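Local coordinates for protein esterase (Pelagibacterium halotolerans, PDB 5DWD) that probably hydrolyses carboxylic esters, as a bacterial carboxylesterase of the phospholipase/carboxylesterase family with an alpha/beta-hydrolase fold, at residues Gly61-Asp66 and Asp227-Ala232; Asp66-Thr71 and Ala234-Ile239; Leu184-Gly187 and Val192-Val195; Thr200-Leu205 and Ala212-Ser217. One frame throughout, in Å; residues are numbered along the deposited sequence. Where two conformers were deposited one is given.

Contact 1 of 4, residues Gly61-Asp66 and Asp227-Ala232; sequences GQFWRD and DGLDTA
Phe-63 and Leu-229 reach for each other from opposite directions, each with CG set anti to its own backbone N (chi1 173° and -175°), while Trp-64 turns its CG anti to the carbonyl carbon and swings its indole in beside them. The two branches of Leu-229 divide the work. CD2 sits over one face of the Phe-63 ring, 3.9 Å from the ring centroid and nearly on its normal, a CH-pi contact displaced toward the CE2 rim; CE2 of Phe-63 is 3.7 Å from CD2 of Leu-229. CD1 turns to the indole, lying 4.1 Å from CZ2 of Trp-64. That same CZ2 meets CB of Ala-232, one helical turn further on, at 3.7 Å, so the methyl abuts the indole edge close to the ring plane. The indole N-H is bonded outside the segment, to Thr-233 OG1, which helps set how the ring is turned. Cutting Leu-229 back to an alanine removes both methyls; the Phe-63 ring, without its CH-pi partner, would probably be freer to turn, and a gap is likely beside the indole. Trp-64 also packs against Leu-236 and against Phe-73 of strand 71-74, and so reaches from the helix pair to the sheet. The axes of 61-65 and 227-232 stay 12.2 Å apart and cross at -50°, a spacing that large aromatic and leucine side chains fill. Helix 54-65 and the C-terminal helix 226-239 thus pack side by side on one face of the central sheet, as in the alpha/beta-hydrolase fold.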
# COMPACT_ATOMS: atom_id res chain seq x y z
N GLY B 61 11.42 -22.26 1.60
CA GLY B 61 11.98 -21.60 2.75
C GLY B 61 13.47 -21.88 2.89
O GLY B 61 14.27 -20.96 3.09
N GLN B 62 13.84 -23.14 2.70
CA GLN B 62 15.25 -23.53 2.78
C GLN B 62 16.05 -22.87 1.67
O GLN B 62 17.22 -22.47 1.89
CB GLN B 62 15.37 -25.05 2.74
CG GLN B 62 16.67 -25.60 3.27
CD GLN B 62 16.81 -25.50 4.78
OE1 GLN B 62 17.70 -24.81 5.26
NE2 GLN B 62 15.97 -26.22 5.53
N PHE B 63 15.47 -22.76 0.49
CA PHE B 63 16.15 -22.14 -0.66
C PHE B 63 16.36 -20.65 -0.38
O PHE B 63 17.42 -20.10 -0.64
CB PHE B 63 15.33 -22.36 -1.93
CG PHE B 63 15.82 -21.64 -3.12
CD1 PHE B 63 16.83 -22.16 -3.89
CD2 PHE B 63 15.29 -20.42 -3.49
CE1 PHE B 63 17.31 -21.47 -4.99
CE2 PHE B 63 15.75 -19.72 -4.59
CZ PHE B 63 16.78 -20.26 -5.34
N TRP B 64 15.32 -20.00 0.16
CA TRP B 64 15.36 -18.58 0.29
C TRP B 64 16.16 -18.18 1.53
O TRP B 64 16.67 -17.07 1.59
CB TRP B 64 13.94 -17.99 0.41
CG TRP B 64 13.34 -17.75 -0.91
CD1 TRP B 64 13.96 -17.44 -2.03
CD2 TRP B 64 11.95 -17.67 -1.18
NE1 TRP B 64 13.11 -17.21 -3.01
CE2 TRP B 64 11.83 -17.33 -2.53
CE3 TRP B 64 10.81 -17.88 -0.42
CZ2 TRP B 64 10.61 -17.26 -3.18
CZ3 TRP B 64 9.57 -17.80 -1.07
CH2 TRP B 64 9.49 -17.47 -2.44
N ARG B 65 16.25 -19.04 2.52
CA ARG B 65 16.99 -18.65 3.77
C ARG B 65 18.48 -18.39 3.43
O ARG B 65 19.12 -17.54 4.10
CB ARG B 65 16.81 -19.63 4.93
CG ARG B 65 17.59 -20.90 4.75
CD ARG B 65 17.34 -21.95 5.82
NE ARG B 65 17.14 -21.50 7.19
CZ ARG B 65 17.25 -22.31 8.25
NH1 ARG B 65 17.54 -23.63 8.09
NH2 ARG B 65 17.06 -21.82 9.49
N ASP B 66 19.02 -19.01 2.37
CA ASP B 66 20.39 -18.69 1.91
C ASP B 66 20.57 -17.22 1.47
O ASP B 66 21.67 -16.67 1.61
CB ASP B 66 20.82 -19.61 0.76
CG ASP B 66 21.03 -21.05 1.21
OD1 ASP B 66 21.20 -21.35 2.43
OD2 ASP B 66 21.09 -21.88 0.31
N ASP B 227 12.36 -19.77 -13.60
CA ASP B 227 12.21 -18.36 -13.81
C ASP B 227 11.20 -17.69 -12.87
O ASP B 227 11.40 -16.54 -12.54
CB ASP B 227 11.88 -18.00 -15.22
CG ASP B 227 10.54 -18.48 -15.63
OD1 ASP B 227 10.50 -19.62 -16.07
OD2 ASP B 227 9.52 -17.75 -15.51
N GLY B 228 10.13 -18.38 -12.50
CA GLY B 228 9.17 -17.88 -11.49
C GLY B 228 9.87 -17.72 -10.13
O GLY B 228 9.73 -16.67 -9.43
N LEU B 229 10.65 -18.71 -9.76
CA LEU B 229 11.43 -18.67 -8.53
C LEU B 229 12.44 -17.51 -8.51
O LEU B 229 12.46 -16.71 -7.59
CB LEU B 229 12.16 -19.98 -8.39
CG LEU B 229 12.94 -20.19 -7.10
CD1 LEU B 229 12.00 -19.94 -5.93
CD2 LEU B 229 13.60 -21.57 -6.99
N ASP B 230 13.19 -17.35 -9.60
CA ASP B 230 14.05 -16.18 -9.73
C ASP B 230 13.34 -14.82 -9.68
O ASP B 230 13.83 -13.89 -8.98
CB ASP B 230 14.87 -16.31 -11.01
CG ASP B 230 15.84 -17.57 -10.98
OD1 ASP B 230 16.09 -18.16 -9.88
OD2 ASP B 230 16.34 -17.91 -12.04
N THR B 231 12.19 -14.69 -10.35
CA THR B 231 11.36 -13.47 -10.30
C THR B 231 10.97 -13.18 -8.81
O THR B 231 11.09 -12.04 -8.36
CB THR B 231 10.16 -13.57 -11.21
OG1 THR B 231 10.62 -13.70 -12.59
CG2 THR B 231 9.26 -12.40 -11.05
N ALA B 232 10.50 -14.20 -8.11
CA ALA B 232 10.12 -14.08 -6.70
C ALA B 232 11.28 -13.68 -5.79
O ALA B 232 11.14 -12.83 -4.95
CB ALA B 232 9.42 -15.33 -6.15

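Contact 2 of 4, residues Asp66-Thr71 and Ala234-Ile239; sequences DSFPDT and AFLREI
Residues 66-71 form the loop that leads from helix 54-65 into strand 71-74, closed by a type I beta turn from Phe-68 to Thr-71, and they lie against the last turns of helix 226-239, the C-terminal helix of this alpha/beta-hydrolase fold. Phe-68 carries the contact. Its CG is anti to the carbonyl carbon (chi1 -58°), which sends the ring out of the loop and across the helix at about a right angle to the side chains it meets. CZ presses on CB of Leu-236 at 3.4 Å, and CE2 of Phe-68 also approaches CD2 of that leucine at 4.0 Å. CG of Arg-237 sits at the ring edge, near its plane, 3.7 Å from CE1 of Phe-68. Leu-236 continues inward to Ile-134 and Ile-160 of the sheet, and Phe-68 also touches Leu-240. With an alanine at Phe-68, CB of Leu-236 and CG of Arg-237 lose the ring between them and the loop, and a gap would probably open there. Within the loop, CB of Ser-67 stands 3.7 Å above one face of the Phe-68 ring, toward its rim. The arginine chain bends at chi3, and NH1 of Arg-237 ends 3.9 Å from OG of Ser-67.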
# COMPACT_ATOMS: atom_id res chain seq x y z
N ASP B 66 19.02 -19.01 2.37
CA ASP B 66 20.39 -18.69 1.91
C ASP B 66 20.57 -17.22 1.47
O ASP B 66 21.67 -16.67 1.61
CB ASP B 66 20.82 -19.61 0.76
CG ASP B 66 21.03 -21.05 1.21
OD1 ASP B 66 21.20 -21.35 2.43
OD2 ASP B 66 21.09 -21.88 0.31
N SER B 67 19.51 -16.61 0.93
CA SER B 67 19.52 -15.24 0.49
C SER B 67 19.06 -14.23 1.49
O SER B 67 19.42 -13.08 1.36
CB SER B 67 18.72 -15.05 -0.81
OG SER B 67 19.29 -15.82 -1.84
N PHE B 68 18.31 -14.64 2.50
CA PHE B 68 17.57 -13.78 3.42
C PHE B 68 17.82 -14.22 4.82
O PHE B 68 17.03 -14.88 5.50
CB PHE B 68 16.06 -13.78 3.03
CG PHE B 68 15.83 -13.35 1.64
CD1 PHE B 68 16.15 -12.10 1.27
CD2 PHE B 68 15.38 -14.19 0.67
CE1 PHE B 68 16.04 -11.71 -0.03
CE2 PHE B 68 15.26 -13.79 -0.64
CZ PHE B 68 15.56 -12.54 -0.98
N PRO B 69 19.01 -13.89 5.36
CA PRO B 69 19.40 -14.49 6.60
C PRO B 69 18.71 -13.99 7.83
O PRO B 69 18.81 -14.60 8.86
CB PRO B 69 20.91 -14.17 6.67
CG PRO B 69 20.99 -12.90 5.98
CD PRO B 69 20.09 -13.08 4.79
N ASP B 70 17.95 -12.90 7.72
CA ASP B 70 17.18 -12.39 8.87
C ASP B 70 15.68 -12.68 8.79
O ASP B 70 14.90 -12.15 9.58
CB ASP B 70 17.37 -10.87 8.96
CG ASP B 70 18.84 -10.45 9.11
OD1 ASP B 70 19.59 -11.12 9.86
OD2 ASP B 70 19.21 -9.46 8.44
N THR B 71 15.32 -13.60 7.90
CA THR B 71 13.92 -14.00 7.71
C THR B 71 13.62 -15.35 8.35
O THR B 71 14.34 -16.34 8.13
CB THR B 71 13.61 -13.95 6.19
OG1 THR B 71 13.93 -12.64 5.75
CG2 THR B 71 12.07 -14.21 5.92
N ALA B 234 14.05 -12.07 -6.65
CA ALA B 234 14.35 -10.68 -6.90
C ALA B 234 13.37 -9.72 -6.28
O ALA B 234 13.75 -8.65 -5.83
CB ALA B 234 14.53 -10.45 -8.37
N PHE B 235 12.06 -10.07 -6.27
CA PHE B 235 11.08 -9.26 -5.63
C PHE B 235 11.32 -9.22 -4.11
O PHE B 235 11.22 -8.16 -3.51
CB PHE B 235 9.69 -9.79 -5.97
CG PHE B 235 8.53 -9.03 -5.37
CD1 PHE B 235 8.16 -7.77 -5.82
CD2 PHE B 235 7.73 -9.59 -4.37
CE1 PHE B 235 7.02 -7.13 -5.31
CE2 PHE B 235 6.60 -8.95 -3.88
CZ PHE B 235 6.27 -7.71 -4.33
N LEU B 236 11.60 -10.36 -3.51
CA LEU B 236 11.97 -10.44 -2.05
C LEU B 236 13.19 -9.53 -1.72
O LEU B 236 13.18 -8.79 -0.74
CB LEU B 236 12.26 -11.86 -1.65
CG LEU B 236 11.16 -12.78 -1.08
CD1 LEU B 236 9.85 -12.19 -0.74
CD2 LEU B 236 11.32 -14.27 -1.30
N ARG B 237 14.17 -9.54 -2.62
CA ARG B 237 15.34 -8.67 -2.44
C ARG B 237 14.94 -7.20 -2.49
O ARG B 237 15.55 -6.38 -1.76
CB ARG B 237 16.46 -8.98 -3.45
CG ARG B 237 17.46 -9.97 -2.96
CD ARG B 237 18.73 -9.93 -3.79
NE ARG B 237 18.47 -10.69 -4.99
CZ ARG B 237 18.76 -11.98 -5.18
NH1 ARG B 237 19.38 -12.70 -4.24
NH2 ARG B 237 18.42 -12.54 -6.36
N GLU B 238 13.95 -6.83 -3.29
CA GLU B 238 13.50 -5.44 -3.37
C GLU B 238 12.89 -5.02 -2.07
O GLU B 238 13.05 -3.88 -1.66
CB GLU B 238 12.37 -5.21 -4.40
CG GLU B 238 12.72 -5.06 -5.82
CD GLU B 238 11.48 -4.71 -6.64
OE1 GLU B 238 11.14 -5.44 -7.57
OE2 GLU B 238 10.81 -3.71 -6.35
N ILE B 239 12.08 -5.90 -1.45
CA ILE B 239 11.23 -5.42 -0.37
C ILE B 239 11.66 -5.75 1.04
O ILE B 239 11.18 -5.10 1.94
CB ILE B 239 9.78 -5.79 -0.57
CG1 ILE B 239 9.64 -7.28 -0.46
CG2 ILE B 239 9.30 -5.25 -1.90
CD1 ILE B 239 8.26 -7.78 -0.58

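Contact 3 of 4, residues Leu184-Gly187 and Val192-Val195; sequences LIHG and VVPV
His-186, near the C-terminal end of strand 182-187, starts at a CB that points toward the loop 192-195 and lies 4.0 Å from CG2 of Val-195. CG is anti to the backbone N (chi1 -152°), carrying the imidazole out along the loop, and it too has Val-195 CG2 beside it. At CD2 the partner becomes the backbone: CA of Val-195 stands over one ring face, 3.7 Å from CD2 of His-186, in a CH-pi contact 16° off the ring normal. ND1 is bonded to Ser-198 OG of helix 196-207. The loop follows strand 182-187, which corresponds to canonical strand beta7 of the alpha/beta-hydrolase fold, after which the acid commonly lies; Asp-190, which accepts from the backbone N of Val-192 and Val-193, has triad-like geometry with Ser-139 and His-222 and is probably that residue. Val-193 packs its side chain on Ser-139 and His-222, and Val-192 belongs to the pocket holding a polyether molecule. CE1 of His-186 meets the CG1 methyl of Val-193 at 3.8 Å and is also near the carbonyl oxygen of Pro-194. Beside the ring, O of Gly-187 lies 3.6 Å from CB of Val-195. At the tip NE2 of His-186 donates to Val-193 O, 2.8 Å away, with an N-H...O angle of 159°; the oxygen lies close to the ring plane, while the donor stands above the carbonyl plane. Both ring nitrogens are therefore engaged, and the ring is fixed in rotation.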
# COMPACT_ATOMS: atom_id res chain seq x y z
N LEU B 184 2.13 -11.68 -8.89
CA LEU B 184 1.52 -12.89 -9.42
C LEU B 184 2.48 -13.57 -10.35
O LEU B 184 3.10 -12.87 -11.18
CB LEU B 184 0.27 -12.52 -10.23
CG LEU B 184 -0.76 -11.62 -9.51
CD1 LEU B 184 -1.78 -11.06 -10.52
CD2 LEU B 184 -1.48 -12.32 -8.37
N ILE B 185 2.60 -14.90 -10.22
CA ILE B 185 3.49 -15.68 -11.04
C ILE B 185 2.73 -16.87 -11.49
O ILE B 185 2.14 -17.58 -10.65
CB ILE B 185 4.70 -16.15 -10.21
CG1 ILE B 185 5.52 -14.91 -9.81
CG2 ILE B 185 5.55 -17.15 -11.01
CD1 ILE B 185 6.63 -15.18 -8.93
N HIS B 186 2.74 -17.18 -12.82
CA HIS B 186 1.87 -18.23 -13.31
C HIS B 186 2.45 -18.84 -14.58
O HIS B 186 2.91 -18.09 -15.38
CB HIS B 186 0.45 -17.61 -13.55
CG HIS B 186 -0.69 -18.56 -13.43
ND1 HIS B 186 -1.78 -18.26 -12.66
CD2 HIS B 186 -0.90 -19.84 -13.86
CE1 HIS B 186 -2.65 -19.24 -12.68
NE2 HIS B 186 -2.14 -20.23 -13.37
N GLY B 187 2.37 -20.14 -14.73
CA GLY B 187 2.81 -20.85 -15.97
C GLY B 187 1.80 -20.84 -17.06
O GLY B 187 0.61 -21.02 -16.83
N VAL B 192 -4.32 -26.92 -14.84
CA VAL B 192 -4.96 -27.20 -13.59
C VAL B 192 -5.66 -25.95 -13.08
O VAL B 192 -6.85 -25.99 -12.78
CB VAL B 192 -3.91 -27.68 -12.55
CG1 VAL B 192 -4.56 -27.96 -11.22
CG2 VAL B 192 -3.24 -28.97 -13.11
N VAL B 193 -4.92 -24.85 -12.97
CA VAL B 193 -5.46 -23.52 -12.77
C VAL B 193 -4.95 -22.75 -13.96
O VAL B 193 -3.81 -22.33 -14.04
CB VAL B 193 -4.93 -22.85 -11.51
CG1 VAL B 193 -5.47 -21.43 -11.42
CG2 VAL B 193 -5.31 -23.67 -10.29
N PRO B 194 -5.79 -22.55 -15.00
CA PRO B 194 -5.26 -21.92 -16.18
C PRO B 194 -4.87 -20.45 -15.96
O PRO B 194 -5.33 -19.80 -15.02
CB PRO B 194 -6.43 -22.01 -17.19
CG PRO B 194 -7.18 -23.25 -16.73
CD PRO B 194 -7.10 -23.22 -15.19
N VAL B 195 -3.86 -20.05 -16.71
CA VAL B 195 -3.13 -18.79 -16.63
C VAL B 195 -4.03 -17.55 -16.64
O VAL B 195 -3.70 -16.48 -16.07
CB VAL B 195 -1.97 -18.71 -17.66
CG1 VAL B 195 -2.51 -18.51 -19.08
CG2 VAL B 195 -0.97 -17.65 -17.28

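Contact 4 of 4, residues Thr200-Leu205 and Ala212-Ser217; sequences TALPKL and ARLHIS
Leu-202, Leu-205, Ala-212 and Leu-214 make an apolar helix-on-strand contact inside a beta-alpha-beta unit, where helix 196-207 joins strand 182-187 to the edge strand 212-217 of the central sheet. The helical segment 200-205 runs nearly antiparallel to the strand, at 166°, with an axis separation of 8.0 Å, as the crossover requires for the two strands to lie parallel. Leu-202 straddles the start of the strand. With its CG anti to the backbone N (chi1 170°), it sends CD1 over the peptide that follows Ala-212, 3.6 Å from Ala-212 O and 3.9 Å from Ala-212 CB, while CD2 goes further along to rest 3.9 Å from CB of Leu-214. The Leu-202 and Leu-214 side chains meet at a slant, and their CD2 methyls are 4.1 Å apart. One turn on, Leu-205 approaches with its CB, 3.8 Å from CB of Ala-212; its side chain also touches Val-182, Leu-150 and Ile-210. Alternation along the strand does the sorting: Ala-212 and Leu-214 face the helix, whereas Arg-213 points away and its guanidinium pairs with Glu-238 of helix 226-239 on the other face of the sheet. Pro-203 kinks the helix, its N lacking a bond to the turn before. With side-chain carbons and the backbone of Ala-212 and Arg-213 in touch, the helix is held to this strand by van der Waals packing and partial burial of leucine methyls, without directional bonds.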
# COMPACT_ATOMS: atom_id res chain seq x y z
N THR B 200 -6.33 -12.13 -15.49
CA THR B 200 -7.51 -11.31 -15.15
C THR B 200 -7.35 -10.66 -13.78
O THR B 200 -7.88 -9.57 -13.51
CB THR B 200 -8.80 -12.07 -15.21
OG1 THR B 200 -8.84 -13.18 -14.32
CG2 THR B 200 -9.02 -12.58 -16.62
N ALA B 201 -6.59 -11.35 -12.91
CA ALA B 201 -6.30 -10.81 -11.56
C ALA B 201 -5.59 -9.48 -11.60
O ALA B 201 -5.89 -8.60 -10.77
CB ALA B 201 -5.51 -11.78 -10.69
N LEU B 202 -4.59 -9.37 -12.49
CA LEU B 202 -3.68 -8.25 -12.52
C LEU B 202 -4.45 -6.92 -12.68
O LEU B 202 -4.36 -6.00 -11.85
CB LEU B 202 -2.62 -8.43 -13.62
CG LEU B 202 -1.76 -7.20 -13.89
CD1 LEU B 202 -0.85 -6.98 -12.70
CD2 LEU B 202 -0.97 -7.34 -15.16
N PRO B 203 -5.24 -6.79 -13.74
CA PRO B 203 -5.98 -5.51 -13.82
C PRO B 203 -7.03 -5.22 -12.70
O PRO B 203 -7.22 -4.04 -12.39
CB PRO B 203 -6.61 -5.53 -15.22
CG PRO B 203 -6.69 -7.01 -15.50
CD PRO B 203 -5.44 -7.60 -14.94
N LYS B 204 -7.68 -6.22 -12.15
CA LYS B 204 -8.56 -6.07 -11.05
C LYS B 204 -7.82 -5.49 -9.87
O LYS B 204 -8.30 -4.54 -9.23
CB LYS B 204 -9.14 -7.40 -10.66
CG LYS B 204 -10.25 -7.31 -9.63
CD LYS B 204 -11.42 -6.42 -10.03
CE LYS B 204 -12.28 -6.10 -8.81
NZ LYS B 204 -13.62 -5.64 -9.28
N LEU B 205 -6.66 -6.09 -9.57
CA LEU B 205 -5.85 -5.59 -8.43
C LEU B 205 -5.36 -4.16 -8.67
O LEU B 205 -5.43 -3.31 -7.75
CB LEU B 205 -4.66 -6.48 -8.18
CG LEU B 205 -5.07 -7.90 -7.74
CD1 LEU B 205 -3.79 -8.69 -7.59
CD2 LEU B 205 -5.83 -7.95 -6.40
N ALA B 212 0.43 -4.02 -8.25
CA ALA B 212 0.47 -5.44 -8.60
C ALA B 212 1.31 -5.65 -9.82
O ALA B 212 1.29 -4.82 -10.71
CB ALA B 212 -0.95 -5.90 -8.94
N ARG B 213 1.97 -6.80 -9.90
CA ARG B 213 2.77 -7.17 -11.06
C ARG B 213 2.47 -8.60 -11.41
O ARG B 213 2.18 -9.40 -10.52
CB ARG B 213 4.22 -7.20 -10.69
CG ARG B 213 4.75 -5.94 -10.15
CD ARG B 213 6.07 -6.33 -9.53
NE ARG B 213 6.53 -5.21 -8.77
CZ ARG B 213 7.78 -5.00 -8.46
NH1 ARG B 213 8.75 -5.81 -8.88
NH2 ARG B 213 8.05 -3.90 -7.78
N LEU B 214 2.80 -8.96 -12.66
CA LEU B 214 2.57 -10.32 -13.15
C LEU B 214 3.76 -10.80 -13.96
O LEU B 214 4.26 -10.06 -14.82
CB LEU B 214 1.30 -10.37 -14.04
CG LEU B 214 1.01 -11.61 -14.92
CD1 LEU B 214 0.71 -12.81 -14.08
CD2 LEU B 214 -0.19 -11.33 -15.82
N HIS B 215 4.20 -12.03 -13.68
CA HIS B 215 5.21 -12.68 -14.39
C HIS B 215 4.68 -14.00 -14.88
O HIS B 215 4.30 -14.86 -14.08
CB HIS B 215 6.45 -12.90 -13.53
CG HIS B 215 7.49 -13.69 -14.20
ND1 HIS B 215 8.40 -13.10 -15.06
CD2 HIS B 215 7.74 -15.01 -14.23
CE1 HIS B 215 9.18 -14.04 -15.57
NE2 HIS B 215 8.82 -15.20 -15.07
N ILE B 216 4.63 -14.18 -16.22
CA ILE B 216 4.28 -15.49 -16.79
C ILE B 216 5.52 -16.32 -17.05
O ILE B 216 6.49 -15.84 -17.69
CB ILE B 216 3.51 -15.27 -18.12
CG1 ILE B 216 2.29 -14.41 -17.92
CG2 ILE B 216 3.15 -16.60 -18.76
CD1 ILE B 216 1.21 -14.95 -17.09
N SER B 217 5.49 -17.57 -16.59
CA SER B 217 6.56 -18.54 -16.78
C SER B 217 6.17 -19.26 -18.04
O SER B 217 5.36 -20.14 -18.02
CB SER B 217 6.69 -19.50 -15.60
OG SER B 217 7.13 -18.83 -14.42

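How the contacts relate
Contacts 1 and 2 are successive stations on helix 226-239, their centres 9 Å apart, and they meet where Trp-64 packs on Leu-236. Contacts 3 and 4 use neighbouring strands of one sheet, 182-187 and the outermost 212-217, with centres 10 Å apart; the strands are probably hydrogen-bonded through Leu-184 N and Arg-213 O (2.8 Å), and Val-195 packs on Ile-216. The C-terminal helix connects the two pairs. Asp-227 OD2 of contact 1 bonds His-215 NE2 (2.7 Å) in contact 4, and Glu-238 of contact 2 bridges to Arg-213. Contact 3 alone contains a residue of the polyether pocket, and its Val-193 side chain lies about 4 Å from the bound molecule, beside the probable catalytic triad.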